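Restriction endonuclease EcoP15I, restriction subunit (Escherichia coli, PDB 4ZCF) cleaves DNA as the restriction subunit of a type III restriction-modification enzyme, combining an ATP-dependent helicase-type motor with an endonuclease domain. Local coordinates at residues C[75-80]-C[259-264]; C[510-515]-C[538-543]; C[693-698]-C[765-770]. All coordinates share one frame; numbering follows the deposited sequence.

Interaction 1 (C[75-80]-C[259-264])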
# COMPACT_ATOMS: atom_id res chain seq x y z
N ALA C 75 -41.34 0.25 21.07
CA ALA C 75 -41.37 -0.88 20.13
C ALA C 75 -41.27 -0.46 18.65
O ALA C 75 -41.09 -1.32 17.79
CB ALA C 75 -42.64 -1.72 20.35
N LYS C 76 -41.40 0.85 18.37
CA LYS C 76 -41.29 1.40 17.00
C LYS C 76 -39.90 2.11 16.84
O LYS C 76 -39.81 3.19 16.25
CB LYS C 76 -42.45 2.37 16.73
N SER C 77 -38.84 1.47 17.37
CA SER C 77 -37.46 1.97 17.39
C SER C 77 -36.50 0.80 17.56
O SER C 77 -36.69 -0.02 18.46
CB SER C 77 -37.29 2.97 18.54
OG SER C 77 -35.94 3.35 18.78
N ASN C 78 -35.48 0.71 16.69
CA ASN C 78 -34.47 -0.37 16.73
C ASN C 78 -33.25 0.00 17.58
O ASN C 78 -32.24 -0.69 17.56
CB ASN C 78 -34.08 -0.85 15.30
CG ASN C 78 -33.52 0.21 14.36
OD1 ASN C 78 -33.42 1.40 14.66
ND2 ASN C 78 -33.16 -0.23 13.17
N ILE C 79 -33.38 1.08 18.36
CA ILE C 79 -32.35 1.58 19.24
C ILE C 79 -32.47 0.97 20.63
O ILE C 79 -33.47 1.17 21.32
CB ILE C 79 -32.31 3.13 19.24
CG1 ILE C 79 -32.02 3.66 17.80
CG2 ILE C 79 -31.30 3.67 20.26
CD1 ILE C 79 -32.41 5.09 17.57
N ILE C 80 -31.44 0.22 21.04
CA ILE C 80 -31.32 -0.41 22.35
C ILE C 80 -30.29 0.40 23.18
O ILE C 80 -29.23 0.77 22.65
CB ILE C 80 -30.95 -1.91 22.19
CG1 ILE C 80 -31.97 -2.63 21.29
CG2 ILE C 80 -30.79 -2.61 23.55
CD1 ILE C 80 -31.47 -3.87 20.59
N GLY C 259 -32.59 11.59 26.56
CA GLY C 259 -33.38 10.47 27.06
C GLY C 259 -32.95 9.13 26.50
O GLY C 259 -31.81 8.96 26.04
N TYR C 260 -33.88 8.17 26.57
CA TYR C 260 -33.70 6.80 26.13
C TYR C 260 -34.62 6.46 24.99
O TYR C 260 -35.56 7.19 24.70
CB TYR C 260 -33.96 5.82 27.30
CG TYR C 260 -33.12 6.07 28.54
CD1 TYR C 260 -31.77 5.72 28.58
CD2 TYR C 260 -33.69 6.58 29.71
CE1 TYR C 260 -30.99 5.93 29.72
CE2 TYR C 260 -32.93 6.79 30.86
CZ TYR C 260 -31.57 6.48 30.86
OH TYR C 260 -30.81 6.68 31.98
N LYS C 261 -34.36 5.31 24.37
CA LYS C 261 -35.19 4.74 23.32
C LYS C 261 -35.72 3.42 23.86
O LYS C 261 -36.94 3.29 24.03
CB LYS C 261 -34.43 4.62 21.99
CG LYS C 261 -34.10 5.97 21.35
CD LYS C 261 -35.20 6.48 20.44
CE LYS C 261 -35.28 7.99 20.40
NZ LYS C 261 -36.03 8.47 19.20
N ASN C 262 -34.84 2.50 24.24
CA ASN C 262 -35.18 1.22 24.85
C ASN C 262 -34.13 0.90 25.92
O ASN C 262 -33.13 0.25 25.62
CB ASN C 262 -35.31 0.10 23.80
CG ASN C 262 -36.54 0.22 22.93
OD1 ASN C 262 -37.67 0.03 23.39
ND2 ASN C 262 -36.36 0.51 21.66
N LEU C 263 -34.31 1.44 27.14
CA LEU C 263 -33.35 1.21 28.22
C LEU C 263 -33.42 -0.22 28.71
O LEU C 263 -34.45 -0.67 29.22
CB LEU C 263 -33.46 2.24 29.36
CG LEU C 263 -32.46 2.06 30.51
CD1 LEU C 263 -31.02 2.21 30.04
CD2 LEU C 263 -32.75 3.03 31.63
N VAL C 264 -32.32 -0.93 28.48
CA VAL C 264 -32.19 -2.35 28.75
C VAL C 264 -31.31 -2.66 29.98
O VAL C 264 -31.54 -3.65 30.67
CB VAL C 264 -31.77 -3.02 27.42
CG1 VAL C 264 -30.37 -3.61 27.44
CG2 VAL C 264 -32.80 -4.02 26.96

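Interaction 2 (C[510-515]-C[538-543])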
# COMPACT_ATOMS: atom_id res chain seq x y z
N ASN C 510 -5.50 4.85 32.92
CA ASN C 510 -4.51 3.89 33.32
C ASN C 510 -4.94 3.45 34.68
O ASN C 510 -5.19 4.26 35.51
CB ASN C 510 -3.17 4.58 33.42
CG ASN C 510 -2.03 3.61 33.60
OD1 ASN C 510 -1.91 2.97 34.62
ND2 ASN C 510 -1.20 3.51 32.59
N PRO C 511 -5.07 2.16 34.91
CA PRO C 511 -5.61 1.73 36.22
C PRO C 511 -4.70 2.09 37.41
O PRO C 511 -5.22 2.44 38.47
CB PRO C 511 -5.78 0.22 36.06
CG PRO C 511 -4.82 -0.17 34.99
CD PRO C 511 -4.75 0.99 34.05
N ASN C 512 -3.36 2.05 37.22
CA ASN C 512 -2.35 2.36 38.24
C ASN C 512 -2.08 3.85 38.50
O ASN C 512 -1.17 4.17 39.28
CB ASN C 512 -1.06 1.55 38.04
CG ASN C 512 -1.17 0.07 38.39
OD1 ASN C 512 -2.23 -0.56 38.26
ND2 ASN C 512 -0.05 -0.53 38.78
N VAL C 513 -2.87 4.76 37.90
CA VAL C 513 -2.74 6.20 38.18
C VAL C 513 -3.46 6.44 39.53
O VAL C 513 -4.67 6.24 39.62
CB VAL C 513 -3.36 7.03 37.06
N PHE C 514 -2.69 6.74 40.59
CA PHE C 514 -3.24 6.95 41.94
C PHE C 514 -3.32 8.40 42.34
O PHE C 514 -3.86 8.71 43.40
CB PHE C 514 -2.43 6.18 42.99
CG PHE C 514 -2.76 4.71 43.12
CD1 PHE C 514 -3.84 4.29 43.89
CD2 PHE C 514 -1.99 3.76 42.47
CE1 PHE C 514 -4.14 2.94 44.00
CE2 PHE C 514 -2.29 2.40 42.59
CZ PHE C 514 -3.36 2.00 43.36
N GLN C 515 -2.77 9.30 41.52
CA GLN C 515 -2.77 10.73 41.78
C GLN C 515 -2.85 11.51 40.48
O GLN C 515 -1.98 11.35 39.63
CB GLN C 515 -1.49 11.15 42.52
CG GLN C 515 -1.61 11.14 44.04
CD GLN C 515 -0.30 11.26 44.78
OE1 GLN C 515 -0.20 10.89 45.95
NE2 GLN C 515 0.75 11.77 44.13
N LEU C 538 -9.68 0.14 38.81
CA LEU C 538 -9.01 -0.69 39.81
C LEU C 538 -7.61 -1.10 39.34
O LEU C 538 -7.45 -1.55 38.20
CB LEU C 538 -9.88 -1.88 40.23
CG LEU C 538 -11.26 -1.52 40.83
CD1 LEU C 538 -12.10 -2.75 41.07
CD2 LEU C 538 -11.13 -0.73 42.14
N PRO C 539 -6.56 -0.87 40.17
CA PRO C 539 -5.19 -1.14 39.71
C PRO C 539 -4.81 -2.61 39.55
O PRO C 539 -5.47 -3.50 40.09
CB PRO C 539 -4.34 -0.43 40.77
CG PRO C 539 -5.17 -0.48 41.99
CD PRO C 539 -6.58 -0.30 41.53
N VAL C 540 -3.72 -2.85 38.80
CA VAL C 540 -3.16 -4.18 38.55
C VAL C 540 -1.83 -4.40 39.30
O VAL C 540 -0.99 -3.49 39.38
CB VAL C 540 -3.11 -4.57 37.04
CG1 VAL C 540 -4.50 -4.51 36.41
CG2 VAL C 540 -2.13 -3.71 36.26
N ASN C 541 -1.65 -5.61 39.88
CA ASN C 541 -0.43 -5.98 40.62
C ASN C 541 0.76 -6.32 39.66
O ASN C 541 0.58 -6.29 38.44
CB ASN C 541 -0.71 -7.11 41.65
CG ASN C 541 -1.07 -8.47 41.10
OD1 ASN C 541 -0.42 -9.01 40.20
ND2 ASN C 541 -2.05 -9.13 41.69
N GLU C 542 1.96 -6.65 40.24
CA GLU C 542 3.19 -7.00 39.50
C GLU C 542 3.00 -8.15 38.49
O GLU C 542 3.79 -8.27 37.55
CB GLU C 542 4.38 -7.26 40.45
CG GLU C 542 4.20 -8.45 41.37
CD GLU C 542 5.33 -8.72 42.35
OE1 GLU C 542 6.47 -9.00 41.89
OE2 GLU C 542 5.07 -8.71 43.57
N TYR C 543 1.94 -8.95 38.68
CA TYR C 543 1.59 -10.07 37.80
C TYR C 543 0.45 -9.68 36.83
O TYR C 543 -0.24 -10.54 36.28
CB TYR C 543 1.33 -11.35 38.62
CG TYR C 543 2.51 -11.70 39.50
CD1 TYR C 543 3.74 -12.07 38.95
CD2 TYR C 543 2.43 -11.59 40.89
CE1 TYR C 543 4.85 -12.32 39.75
CE2 TYR C 543 3.53 -11.85 41.70
CZ TYR C 543 4.74 -12.22 41.13
OH TYR C 543 5.82 -12.49 41.92

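Interaction 3 (C[693-698]-C[765-770])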
# COMPACT_ATOMS: atom_id res chain seq x y z
N SER C 693 -22.58 -42.59 34.14
CA SER C 693 -23.84 -42.95 34.78
C SER C 693 -24.40 -41.86 35.70
O SER C 693 -25.61 -41.74 35.82
CB SER C 693 -23.72 -44.29 35.51
OG SER C 693 -22.82 -44.22 36.59
N ILE C 694 -23.51 -41.05 36.32
CA ILE C 694 -23.90 -39.95 37.21
C ILE C 694 -24.49 -38.79 36.39
O ILE C 694 -25.53 -38.23 36.77
CB ILE C 694 -22.72 -39.54 38.14
CG1 ILE C 694 -22.29 -40.73 39.03
CG2 ILE C 694 -23.06 -38.30 38.98
CD1 ILE C 694 -20.82 -40.74 39.49
N PHE C 695 -23.85 -38.45 35.25
CA PHE C 695 -24.33 -37.40 34.34
C PHE C 695 -25.62 -37.84 33.58
O PHE C 695 -26.45 -36.99 33.24
CB PHE C 695 -23.21 -36.91 33.39
CG PHE C 695 -23.65 -35.81 32.45
CD1 PHE C 695 -23.85 -34.51 32.92
CD2 PHE C 695 -23.91 -36.08 31.11
CE1 PHE C 695 -24.31 -33.51 32.06
CE2 PHE C 695 -24.38 -35.07 30.26
CZ PHE C 695 -24.58 -33.79 30.74
N LYS C 696 -25.79 -39.16 33.35
CA LYS C 696 -26.95 -39.77 32.69
C LYS C 696 -28.20 -39.64 33.59
O LYS C 696 -29.27 -39.28 33.09
CB LYS C 696 -26.67 -41.25 32.34
CG LYS C 696 -27.82 -41.98 31.63
CD LYS C 696 -27.36 -42.84 30.45
CE LYS C 696 -26.78 -44.19 30.84
NZ LYS C 696 -26.31 -44.94 29.66
N SER C 697 -28.06 -39.93 34.90
CA SER C 697 -29.12 -39.84 35.91
C SER C 697 -29.69 -38.42 35.96
O SER C 697 -30.91 -38.26 35.88
CB SER C 697 -28.60 -40.27 37.28
OG SER C 697 -28.20 -41.63 37.25
N PHE C 698 -28.80 -37.40 36.06
CA PHE C 698 -29.15 -35.98 36.07
C PHE C 698 -29.88 -35.60 34.75
O PHE C 698 -30.85 -34.84 34.78
CB PHE C 698 -27.89 -35.10 36.27
CG PHE C 698 -27.92 -33.78 35.52
CD1 PHE C 698 -28.65 -32.70 36.01
CD2 PHE C 698 -27.26 -33.64 34.31
CE1 PHE C 698 -28.74 -31.51 35.28
CE2 PHE C 698 -27.33 -32.44 33.59
CZ PHE C 698 -28.05 -31.38 34.09
N LYS C 765 -21.74 -40.03 24.44
CA LYS C 765 -22.19 -41.38 24.79
C LYS C 765 -23.56 -41.37 25.47
O LYS C 765 -24.43 -42.15 25.08
CB LYS C 765 -21.15 -42.11 25.66
CG LYS C 765 -20.10 -42.87 24.86
CD LYS C 765 -18.94 -43.33 25.74
CE LYS C 765 -17.64 -43.51 24.97
NZ LYS C 765 -17.68 -44.67 24.04
N VAL C 766 -23.76 -40.48 26.47
CA VAL C 766 -25.03 -40.33 27.18
C VAL C 766 -26.13 -39.85 26.23
O VAL C 766 -27.16 -40.51 26.14
CB VAL C 766 -24.95 -39.53 28.50
CG1 VAL C 766 -24.15 -40.27 29.56
CG2 VAL C 766 -24.40 -38.13 28.29
N PHE C 767 -25.86 -38.78 25.45
CA PHE C 767 -26.79 -38.24 24.46
C PHE C 767 -27.21 -39.28 23.40
O PHE C 767 -28.32 -39.21 22.88
CB PHE C 767 -26.24 -36.96 23.79
CG PHE C 767 -26.03 -35.74 24.68
CD1 PHE C 767 -26.79 -35.56 25.83
CD2 PHE C 767 -25.12 -34.76 24.33
CE1 PHE C 767 -26.60 -34.43 26.64
CE2 PHE C 767 -24.93 -33.63 25.14
CZ PHE C 767 -25.67 -33.47 26.28
N CYS C 768 -26.35 -40.27 23.14
CA CYS C 768 -26.63 -41.37 22.21
C CYS C 768 -27.64 -42.32 22.82
O CYS C 768 -28.57 -42.74 22.13
CB CYS C 768 -25.34 -42.09 21.81
SG CYS C 768 -24.47 -41.33 20.42
N ASP C 769 -27.45 -42.66 24.12
CA ASP C 769 -28.32 -43.54 24.92
C ASP C 769 -29.69 -42.86 25.17
O ASP C 769 -30.73 -43.40 24.76
CB ASP C 769 -27.63 -43.89 26.26
CG ASP C 769 -26.40 -44.77 26.13
OD1 ASP C 769 -26.48 -45.80 25.42
OD2 ASP C 769 -25.38 -44.46 26.79
N ILE C 770 -29.66 -41.67 25.79
CA ILE C 770 -30.79 -40.82 26.16
C ILE C 770 -31.87 -40.65 25.06
O ILE C 770 -31.54 -40.53 23.88
CB ILE C 770 -30.24 -39.47 26.77
CG1 ILE C 770 -30.67 -39.25 28.22
CG2 ILE C 770 -30.39 -38.22 25.89
CD1 ILE C 770 -29.64 -39.63 29.21

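Interaction 1 (C[75-80]-C[259-264])
Asn262 points its side chain at the backbone of the neighbouring strand, and its amide makes the polar link of this contact. ND2 of Asn262 donates to the carbonyl O of Ile79 over 3.0 Å. The acceptor lies in the plane of the amide, whereas the donor stands tilted 34° from the plane of the Ile79 carbonyl. The turn of the amide is fixed at its other end as well, since OD1 takes the backbone N-H of Asn74, just before the 75-80 segment. Asparagine suits the place because one short flat group can donate and accept at once. Replacing Asn262 by an alanine removes both groups, and would probably leave the Ile79 carbonyl without this donor and the Asn74 N-H without its acceptor, so that the approach to strand 79-84 would be less firmly tied.

Next to it, Lys261 brings carbon rather than charge to the contact. Its CB rests 3.7 Å from CG2 of Ile79, and the chain then bends (chi2 -89°) so that CD passes 3.6 Å from OG of Ser77 while the ammonium end leads away. The side chains of Lys261 and Ile79 cross obliquely; a long aliphatic stem can cover a branched residue here and still carry its charge off. Beyond Asn262, CG2 of Ile80 meets CB of Val264 at 4.0 Å, two beta-branched residues on a face that helix 50-64 also covers through Tyr53 and Val60.

Strands 79-84 and 263-267 are parallel neighbours, the second at the edge of the sheet. With strand order 3-4-2-5-6-1-7, and with strand 79-84 leading to the nucleotide-binding Gly89, Lys90 and Thr91, the arrangement is that of the first RecA-like domain of a helicase motor, at the entry to the strand that precedes the P-loop.

Interaction 2 (C[510-515]-C[538-543])
Asn512 reaches across to Val540 and pairs with both polar atoms of its backbone. From CB, in the type I turn of Asn510 to Val513, the side chain sets CG anti to the carbonyl carbon (chi1 -73°), which brings the amide to the other segment. CG of Asn512 arrives 3.7 Å from the carbonyl O of Val540, and there the amide divides its work. OD1 of Asn512 accepts the N-H of Val540, N to OD1 2.8 Å, with the donor in the carbonyl plane, and also lies 3.3 Å from CB of Pro539. ND2 of Asn512 donates to O of Val540 at 3.2 Å, a partner almost exactly in the plane of the amide. ND2 has a further acceptor in the carbonyl of Lys397.

The surroundings of this pairing are mostly carbon. CB of Pro511 rests against the carbonyl O of Leu538. The side chains of Phe514 and Pro539 make an apolar pair, crossing at about a right angle with CG of Pro539 3.4 Å from CZ of Phe514. Proline serves well here, offering a compact apolar ring and no N-H to be satisfied. Lys279 makes a cation-pi contact with Phe514 and bonds to the carbonyl of Pro511.

Asp509 and Arg537, which line the AMP pocket, directly precede the two segments; sequence and position are consistent with helicase motifs V and VI of the second RecA-like domain. Two matched donor-acceptor pairs imply a largely buried join whose direct bonds involve no charged group: the amide imitates a peptide neighbour, its hydrogen bonds go to backbone atoms, and flipping it would set like against like at both ends.

Interaction 3 (C[693-698]-C[765-770])
Phe695 presents the edge of its ring to Val766, with CD2 of Phe695 3.5 Å from CG2 of Val766, a methyl that lies in the plane of the ring. CG of Phe695 is anti to its backbone N (chi1 -179°), which swings the ring from the flank of its helix toward the other one. At the same edge CE2 of Phe695 comes 4.3 Å from CE1 of Phe767. The Phe695 ring also packs edge-to-face with Phe792 of helix 782-798, while Phe767 packs on helix 745-756, so the two helices form part of a small helical cluster. Their axes, in these segments, lie 10.0 Å apart and cross at -46°; the Phe695 ring is long enough to bridge that separation, and Val766 offers it a short branched partner.

Lys696 spans the more exposed flank. CB of Lys696 packs 3.9 Å from CG1 of Val766; CG of Lys696 then lies 3.8 Å from CD1 of Ile770, and the two side chains run alongside each other, pointing opposite ways. Bent twice along its length, the lysine finally turns NZ to OD2 of Asp769, a salt bridge at 3.1 Å whose hydrogen bond is weak.

Lysine is thus used along its whole length, the aliphatic stem over Val766 and Ile770, the charge at the exposed border. The chemistry implies a contact carried mainly by apolar side chains, with an ion pair at its solvent-facing side.

Overall arrangement
From the N terminus, interaction 1 comes first: it closes a loop of 178 residues that holds most of the first RecA-like sheet and brings its edge strand alongside the strand that leads to the P-loop. Interaction 2 closes a short loop of 22 residues in the second RecA-like domain, on the opposite side of the chain's centre and near the bound AMP. Interaction 3 then closes one of 66 residues, joining helices 688-701 and 760-769 well away from both sheets. The three loops follow in series; none nests in or crosses another. Their centres lie about 36 Å (1 and 2), about 44 Å (1 and 3) and about 48 Å (2 and 3) apart, without touching.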